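Local atomic coordinates of tetratricopeptide TPR_2 repeat protein (Thermobaculum terrenum, PDB entry 5DJS), a protein that is of unknown function but couples tetratricopeptide repeats to a GT-B-type fold of glycosyltransferase family 41 and is modelled with bound uridine-5'-diphosphate. Residues Ala45-Gly50 against Ala77-Asn82; Leu347-Lys352 against Arg463-Tyr468; Thr437-Asp442 against Leu451-Gly456. The protein carries 1 engineered substitution. All blocks are in the same frame, centred on the assembly; numbering follows the deposited sequence.

Contact 1: residues Ala45-Gly50 against Ala77-Asn82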
# COMPACT_ATOMS: atom_id res chain seq x y z
N ALA A 45 -8.00 -26.01 7.96
CA ALA A 45 -9.26 -25.34 7.70
C ALA A 45 -9.41 -24.14 8.63
O ALA A 45 -9.92 -23.09 8.22
CB ALA A 45 -10.41 -26.32 7.89
N LEU A 46 -9.01 -24.32 9.89
CA LEU A 46 -8.78 -23.22 10.82
C LEU A 46 -7.89 -22.16 10.19
O LEU A 46 -8.24 -20.98 10.17
CB LEU A 46 -8.13 -23.72 12.12
CG LEU A 46 -8.96 -24.04 13.38
CD1 LEU A 46 -10.47 -23.90 13.22
CD2 LEU A 46 -8.61 -25.42 13.90
N HIS A 47 -6.74 -22.59 9.68
CA HIS A 47 -5.80 -21.71 8.98
C HIS A 47 -6.39 -20.94 7.79
O HIS A 47 -6.17 -19.74 7.66
CB HIS A 47 -4.59 -22.52 8.49
CG HIS A 47 -3.73 -21.76 7.53
ND1 HIS A 47 -2.95 -20.69 7.91
CD2 HIS A 47 -3.52 -21.93 6.20
CE1 HIS A 47 -2.30 -20.23 6.87
NE2 HIS A 47 -2.62 -20.96 5.81
N LEU A 48 -7.13 -21.63 6.92
CA LEU A 48 -7.70 -21.02 5.73
C LEU A 48 -8.80 -20.00 6.06
O LEU A 48 -8.83 -18.90 5.48
CB LEU A 48 -8.23 -22.09 4.76
CG LEU A 48 -8.77 -21.64 3.40
CD1 LEU A 48 -7.84 -20.66 2.68
CD2 LEU A 48 -9.02 -22.86 2.52
N LEU A 49 -9.69 -20.37 6.99
CA LEU A 49 -10.63 -19.41 7.60
C LEU A 49 -9.92 -18.22 8.24
O LEU A 49 -10.42 -17.10 8.20
CB LEU A 49 -11.50 -20.07 8.66
CG LEU A 49 -12.85 -20.64 8.28
CD1 LEU A 49 -13.44 -21.38 9.47
CD2 LEU A 49 -13.82 -19.55 7.84
N GLY A 50 -8.77 -18.48 8.85
CA GLY A 50 -7.84 -17.44 9.29
C GLY A 50 -7.49 -16.44 8.21
O GLY A 50 -7.71 -15.25 8.42
N ALA A 77 5.17 -23.42 9.26
CA ALA A 77 5.59 -22.02 9.10
C ALA A 77 4.51 -21.09 8.54
O ALA A 77 4.47 -19.91 8.92
CB ALA A 77 6.82 -21.94 8.20
N SER A 78 3.67 -21.58 7.63
CA SER A 78 2.66 -20.72 6.99
C SER A 78 1.60 -20.22 7.98
O SER A 78 1.06 -19.13 7.80
CB SER A 78 1.99 -21.42 5.80
OG SER A 78 1.17 -22.50 6.20
N TYR A 79 1.33 -20.99 9.02
CA TYR A 79 0.37 -20.60 10.06
C TYR A 79 0.93 -19.43 10.88
O TYR A 79 0.18 -18.52 11.24
CB TYR A 79 0.03 -21.77 10.99
CG TYR A 79 -0.60 -23.00 10.35
CD1 TYR A 79 -0.96 -23.04 8.99
CD2 TYR A 79 -0.86 -24.14 11.11
CE1 TYR A 79 -1.53 -24.16 8.43
CE2 TYR A 79 -1.44 -25.27 10.55
CZ TYR A 79 -1.78 -25.27 9.20
OH TYR A 79 -2.35 -26.38 8.63
N HIS A 80 2.23 -19.47 11.15
CA HIS A 80 2.94 -18.35 11.78
C HIS A 80 3.00 -17.12 10.88
O HIS A 80 2.79 -16.01 11.36
CB HIS A 80 4.36 -18.74 12.19
CG HIS A 80 4.40 -19.76 13.28
ND1 HIS A 80 4.34 -19.43 14.62
CD2 HIS A 80 4.53 -21.11 13.24
CE1 HIS A 80 4.42 -20.53 15.35
NE2 HIS A 80 4.53 -21.56 14.53
N TYR A 81 3.30 -17.33 9.60
CA TYR A 81 3.33 -16.24 8.61
C TYR A 81 2.03 -15.45 8.62
O TYR A 81 2.03 -14.24 8.83
CB TYR A 81 3.60 -16.81 7.20
CG TYR A 81 3.34 -15.84 6.06
CD1 TYR A 81 4.05 -14.65 5.97
CD2 TYR A 81 2.39 -16.13 5.08
CE1 TYR A 81 3.82 -13.76 4.92
CE2 TYR A 81 2.15 -15.25 4.04
CZ TYR A 81 2.87 -14.07 3.96
OH TYR A 81 2.64 -13.19 2.94
N ASN A 82 0.92 -16.14 8.42
CA ASN A 82 -0.36 -15.47 8.32
C ASN A 82 -0.87 -14.86 9.61
O ASN A 82 -1.57 -13.85 9.56
CB ASN A 82 -1.38 -16.43 7.71
CG ASN A 82 -1.09 -16.65 6.26
OD1 ASN A 82 -1.30 -15.76 5.44
ND2 ASN A 82 -0.55 -17.81 5.92

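Contact 2: residues Leu347-Lys352 against Arg463-Tyr468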
# COMPACT_ATOMS: atom_id res chain seq x y z
N LEU A 347 0.64 7.60 18.68
CA LEU A 347 -0.22 7.69 19.86
C LEU A 347 0.32 8.60 20.97
O LEU A 347 -0.45 9.32 21.59
CB LEU A 347 -0.52 6.29 20.42
CG LEU A 347 -1.78 5.50 19.98
CD1 LEU A 347 -2.61 6.16 18.90
CD2 LEU A 347 -1.41 4.08 19.58
N ASP A 348 1.64 8.59 21.20
CA ASP A 348 2.26 9.52 22.16
C ASP A 348 1.98 10.98 21.78
O ASP A 348 1.61 11.79 22.64
CB ASP A 348 3.78 9.29 22.26
CG ASP A 348 4.16 7.96 22.97
OD1 ASP A 348 3.31 7.30 23.60
OD2 ASP A 348 5.35 7.59 22.89
N LEU A 349 2.13 11.31 20.49
CA LEU A 349 1.90 12.67 19.99
C LEU A 349 0.43 13.07 20.00
O LEU A 349 0.09 14.17 20.43
CB LEU A 349 2.45 12.83 18.57
CG LEU A 349 3.94 12.58 18.31
CD1 LEU A 349 4.34 13.16 16.95
CD2 LEU A 349 4.84 13.13 19.42
N TRP A 350 -0.42 12.18 19.50
CA TRP A 350 -1.87 12.44 19.47
C TRP A 350 -2.46 12.67 20.87
O TRP A 350 -3.39 13.46 21.02
CB TRP A 350 -2.62 11.31 18.76
CG TRP A 350 -2.35 11.20 17.28
CD1 TRP A 350 -1.62 12.05 16.50
CD2 TRP A 350 -2.83 10.17 16.41
NE1 TRP A 350 -1.60 11.61 15.20
CE2 TRP A 350 -2.34 10.46 15.11
CE3 TRP A 350 -3.60 9.02 16.60
CZ2 TRP A 350 -2.61 9.64 14.01
CZ3 TRP A 350 -3.88 8.21 15.50
CH2 TRP A 350 -3.38 8.52 14.22
N ALA A 351 -1.91 11.98 21.86
CA ALA A 351 -2.30 12.18 23.25
C ALA A 351 -1.92 13.58 23.73
O ALA A 351 -2.75 14.26 24.33
CB ALA A 351 -1.66 11.12 24.15
N LYS A 352 -0.68 14.00 23.46
CA LYS A 352 -0.20 15.33 23.87
C LYS A 352 -1.00 16.48 23.26
O LYS A 352 -1.25 17.49 23.92
CB LYS A 352 1.29 15.49 23.55
CG LYS A 352 2.18 14.69 24.48
CD LYS A 352 3.65 14.84 24.14
CE LYS A 352 4.50 13.92 25.01
NZ LYS A 352 5.93 13.98 24.61
N ARG A 463 9.31 19.14 10.84
CA ARG A 463 10.58 18.43 10.76
C ARG A 463 10.93 17.75 12.11
O ARG A 463 11.90 17.00 12.17
CB ARG A 463 11.73 19.38 10.36
CG ARG A 463 11.45 20.27 9.15
CD ARG A 463 11.78 21.74 9.44
NE ARG A 463 11.16 22.66 8.48
CZ ARG A 463 11.73 23.11 7.35
NH1 ARG A 463 12.96 22.75 6.98
NH2 ARG A 463 11.04 23.94 6.56
N THR A 464 10.16 18.04 13.17
CA THR A 464 10.31 17.39 14.48
C THR A 464 8.96 17.06 15.08
O THR A 464 7.93 17.63 14.71
CB THR A 464 11.05 18.27 15.50
OG1 THR A 464 10.31 19.47 15.71
CG2 THR A 464 12.45 18.62 15.01
N GLN A 465 8.97 16.14 16.03
CA GLN A 465 7.74 15.66 16.65
C GLN A 465 7.06 16.73 17.49
O GLN A 465 5.84 16.78 17.54
CB GLN A 465 8.00 14.40 17.49
CG GLN A 465 8.40 13.18 16.66
CD GLN A 465 8.45 11.90 17.47
OE1 GLN A 465 8.17 11.88 18.67
NE2 GLN A 465 8.83 10.80 16.81
N GLU A 466 7.84 17.59 18.14
CA GLU A 466 7.25 18.66 18.94
C GLU A 466 6.71 19.78 18.02
O GLU A 466 5.76 20.46 18.38
CB GLU A 466 8.21 19.16 20.03
CG GLU A 466 9.07 20.37 19.69
CD GLU A 466 10.20 20.60 20.68
OE1 GLU A 466 10.86 21.66 20.59
OE2 GLU A 466 10.45 19.73 21.54
N GLU A 467 7.31 19.93 16.84
CA GLU A 467 6.79 20.85 15.81
C GLU A 467 5.48 20.32 15.20
O GLU A 467 4.61 21.10 14.82
CB GLU A 467 7.84 21.09 14.71
CG GLU A 467 7.45 22.14 13.67
CD GLU A 467 8.55 22.44 12.66
OE1 GLU A 467 9.67 21.88 12.76
OE2 GLU A 467 8.29 23.26 11.75
N TYR A 468 5.37 18.99 15.10
CA TYR A 468 4.14 18.32 14.66
C TYR A 468 2.98 18.72 15.57
O TYR A 468 1.93 19.12 15.08
CB TYR A 468 4.33 16.80 14.69
CG TYR A 468 3.15 15.93 14.28
CD1 TYR A 468 2.09 15.66 15.15
CD2 TYR A 468 3.14 15.29 13.04
CE1 TYR A 468 1.04 14.83 14.78
CE2 TYR A 468 2.09 14.46 12.66
CZ TYR A 468 1.05 14.23 13.53
OH TYR A 468 0.02 13.42 13.14

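Contact 3: residues Thr437-Asp442 against Leu451-Gly456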
# COMPACT_ATOMS: atom_id res chain seq x y z
N THR A 437 1.65 16.59 9.17
CA THR A 437 2.57 15.45 8.99
C THR A 437 3.92 15.73 9.60
O THR A 437 4.27 16.88 9.84
CB THR A 437 2.84 15.14 7.50
OG1 THR A 437 3.68 16.16 6.93
CG2 THR A 437 1.58 15.10 6.70
N LEU A 438 4.67 14.65 9.85
CA LEU A 438 6.11 14.74 10.08
C LEU A 438 6.83 14.36 8.78
O LEU A 438 6.49 13.38 8.12
CB LEU A 438 6.54 13.81 11.22
CG LEU A 438 8.04 13.75 11.57
CD1 LEU A 438 8.55 15.08 12.07
CD2 LEU A 438 8.34 12.66 12.59
N GLU A 439 7.82 15.17 8.40
CA GLU A 439 8.71 14.85 7.29
C GLU A 439 9.81 13.98 7.88
O GLU A 439 10.70 14.48 8.58
CB GLU A 439 9.27 16.14 6.66
CG GLU A 439 10.09 15.93 5.40
CD GLU A 439 10.54 17.24 4.77
OE1 GLU A 439 10.04 17.55 3.67
OE2 GLU A 439 11.40 17.94 5.36
N GLY A 440 9.73 12.67 7.63
CA GLY A 440 10.77 11.71 8.02
C GLY A 440 11.99 11.80 7.11
O GLY A 440 11.90 12.30 5.99
N ALA A 441 13.14 11.32 7.58
CA ALA A 441 14.39 11.36 6.81
C ALA A 441 14.51 10.06 6.05
O ALA A 441 15.45 9.29 6.23
CB ALA A 441 15.58 11.56 7.75
N ASP A 442 13.54 9.81 5.17
CA ASP A 442 13.13 8.45 4.83
C ASP A 442 11.96 8.51 3.85
O ASP A 442 10.97 9.18 4.11
CB ASP A 442 12.68 7.74 6.12
CG ASP A 442 12.16 6.36 5.89
OD1 ASP A 442 12.68 5.63 5.00
OD2 ASP A 442 11.23 5.99 6.62
N LEU A 451 3.59 15.65 -0.96
CA LEU A 451 2.26 16.11 -1.42
C LEU A 451 2.00 17.55 -0.98
O LEU A 451 1.71 18.41 -1.80
CB LEU A 451 1.13 15.21 -0.88
CG LEU A 451 -0.24 15.11 -1.57
CD1 LEU A 451 -1.34 14.90 -0.55
CD2 LEU A 451 -0.60 16.31 -2.45
N LEU A 452 2.12 17.79 0.33
CA LEU A 452 1.87 19.10 0.92
C LEU A 452 2.82 20.19 0.38
O LEU A 452 2.36 21.29 0.05
CB LEU A 452 1.96 19.01 2.46
CG LEU A 452 0.89 18.17 3.18
CD1 LEU A 452 1.22 18.11 4.66
CD2 LEU A 452 -0.51 18.72 2.99
N ARG A 453 4.11 19.88 0.28
CA ARG A 453 5.07 20.83 -0.29
C ARG A 453 4.71 21.22 -1.74
O ARG A 453 4.67 22.40 -2.08
CB ARG A 453 6.49 20.27 -0.22
CG ARG A 453 7.10 20.26 1.17
CD ARG A 453 8.61 20.07 1.13
NE ARG A 453 9.21 20.05 2.46
CZ ARG A 453 9.41 21.12 3.25
NH1 ARG A 453 9.06 22.36 2.87
NH2 ARG A 453 9.97 20.95 4.45
N TRP A 454 4.41 20.22 -2.57
CA TRP A 454 4.00 20.46 -3.96
C TRP A 454 2.66 21.19 -4.12
O TRP A 454 2.43 21.80 -5.16
CB TRP A 454 3.94 19.15 -4.75
CG TRP A 454 5.27 18.51 -5.02
CD1 TRP A 454 5.68 17.28 -4.62
CD2 TRP A 454 6.36 19.08 -5.76
NE1 TRP A 454 6.96 17.03 -5.05
CE2 TRP A 454 7.40 18.12 -5.77
CE3 TRP A 454 6.56 20.30 -6.42
CZ2 TRP A 454 8.63 18.34 -6.40
CZ3 TRP A 454 7.79 20.52 -7.05
CH2 TRP A 454 8.81 19.54 -7.04
N ALA A 455 1.79 21.12 -3.11
CA ALA A 455 0.50 21.81 -3.15
C ALA A 455 0.50 23.17 -2.43
O ALA A 455 -0.56 23.74 -2.18
CB ALA A 455 -0.58 20.89 -2.57
N GLY A 456 1.69 23.70 -2.10
CA GLY A 456 1.80 25.01 -1.44
C GLY A 456 1.71 25.00 0.08
O GLY A 456 2.01 26.01 0.71

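Contact 1: residues Ala45-Gly50 against Ala77-Asn82
The backbone oxygen of Ser78, which lies near the His47 ring of the facing helix, is gripped twice by a single residue. Asn82 ND2 reaches Ser78 O at 2.8 Å, and the backbone Asn82 N, one helical turn on, reaches Ser78 O at 3.1 Å. The two donors arrive from opposite faces of the carbonyl plane. The side-chain bond is clearly bent, and its donor is tilted out of that plane. This bond fixes the Asn82 amide where its ND2 meets the edge of the His47 ring, near the ring plane, 3.1 Å from His47 CE1. That approach is not a hydrogen bond, and none crosses between the segments.

What joins the helices is an offset stack of His47 and Tyr79, with ring centroids 4.6 Å apart and planes inclined at 30°. Tyr79 CD1 lies over one face of the imidazole, offset toward its rim, 3.3 Å from His47 ND1, and Tyr79 CE1 comes to 3.4 Å from His47 CG. With CG anti to the backbone N, the His47 chi1 of 168° brings its ring against Tyr79, and the histidine accounts for more than half of the 184 Å² buried. The Tyr79 hydroxyl is held elsewhere, by Ser43 OG, and Ser78 OG by Glu76.

The axes of the two short segments approach to 10.4 Å and are inclined at 26°. They belong to helices 43-56 and 77-89, which run in the same general direction and whose contacting segments fall in two consecutive tetratricopeptide ranges, as in the superhelical stacking of this family. Helix 59-72 lies between them in sequence and touches both, through Leu66 on His47 and Val70 on His80, while helix 25-38 packs on Leu48 and Leu49, and helix 93-106 on Tyr81.

Contact 2: residues Leu347-Lys352 against Arg463-Tyr468
Leu349 points at segment 463-468 and packs on Gln465 and Tyr468; these three residues account for most of the 222 Å² buried. Leu349 CD1 sits over one face of the tyrosine, 4.2 Å from the centroid of the Tyr468 ring and 28° off its normal, a CH-pi contact, and also touches Gln465 CB. The other methyl turns to the glutamine alone: Leu349 CD2 is 3.6 Å from Gln465 OE1 and packs on Gln465 CB as well. Gln465 crosses the leucine at about a right angle, its chain extended beyond CG.

The Tyr468 ring, swung opposite the backbone nitrogen (chi1 180°), reaches past Leu349 to Trp350. There Trp350 NE1 donates to Tyr468 OH at 3.2 Å, nearly straight (166°) and exactly in the indole plane. The same hydroxyl also bonds Asp415 O, so two partners fix this buried oxygen.

Helix 344-356 thus meets the first turn of helix 465-477, which Thr464 caps through a bond from Glu467 N. Beneath them lies the parallel sheet: Trp350 rests on Leu362 and Leu364 of strand 361-365, and Tyr468 on Ser462 of strand 461-462, its hydroxyl reaching the residue just after strand 412-414.

Contact 3: residues Thr437-Asp442 against Leu451-Gly456
Arg453 meets Glu439 through NE rather than through its terminal nitrogens alone, and the resulting salt bridge is markedly lopsided. The NE bond is the sound one: Arg453 NE lies 2.9 Å from Glu439 OE1, with an almost linear N-H...O angle of 174°, and the oxygen sits in the guanidinium plane. The second bond, from Arg453 NH2 to Glu439 OE2, is weak at 3.5 Å. The carboxylate is therefore met along the NE/NH2 edge of the guanidinium, but it is not coplanar with it: the two planes are 38° apart, and NE reaches OE1 on its syn side while lying 26° out of the carboxylate plane.

Two outstretched chains bring the groups together at about a right angle. Glu439 has CG anti to its backbone N and stays extended beyond CG, whereas Arg453 starts with CG beside the backbone N and runs straight from CG to NE. Both also touch Val461 of the neighbouring strand 461-462.

Deeper in the fold, Thr437 and Leu452 reach toward each other tip to tip. Leu452 CD1 packs 3.7 Å from Thr437 CG2 and 3.9 Å from Thr437 OG1, so the methyl lies close to both branches of the threonine. Leu429 of helix 423-430 packs against the same leucine.

This contact ties the strand and helix of a beta-alpha-beta unit, strand 435-438, helix 447-454 and strand 461-462. A Schellman motif ends the helix, with Gly456 N bonded to Arg453 O at 3.3 Å and Leu457 N to Leu452 O; Gly456 takes the positive phi it requires.

Chemically, the pairing would be expected to offset the charges of Glu439 and Arg453, both partly exposed, while Arg446 adds a long, weak ion pair to Glu439 OE1. Such surroundings would be expected to stabilise the ionised carboxylate.

How the contacts relate
Contact 1 comes first along the chain and belongs to the tetratricopeptide helices; its centre is 37 Å from that of contact 2 and 38 Å from that of contact 3, with no touch. The other two are built on one parallel sheet in the glycosyltransferase family 41 range, their centres 16 Å apart. In sequence, contact 3 falls between the two halves of contact 2. Strand 461-462, which completes the beta-alpha-beta unit of contact 3, leads into segment 463-468, where Thr464 and Tyr468 pack on Leu438 and Thr437. The side chains of Trp350 and Thr437 lie about 11 and 10 Å from the bound UDP, so both contacts are near its site without forming part of it.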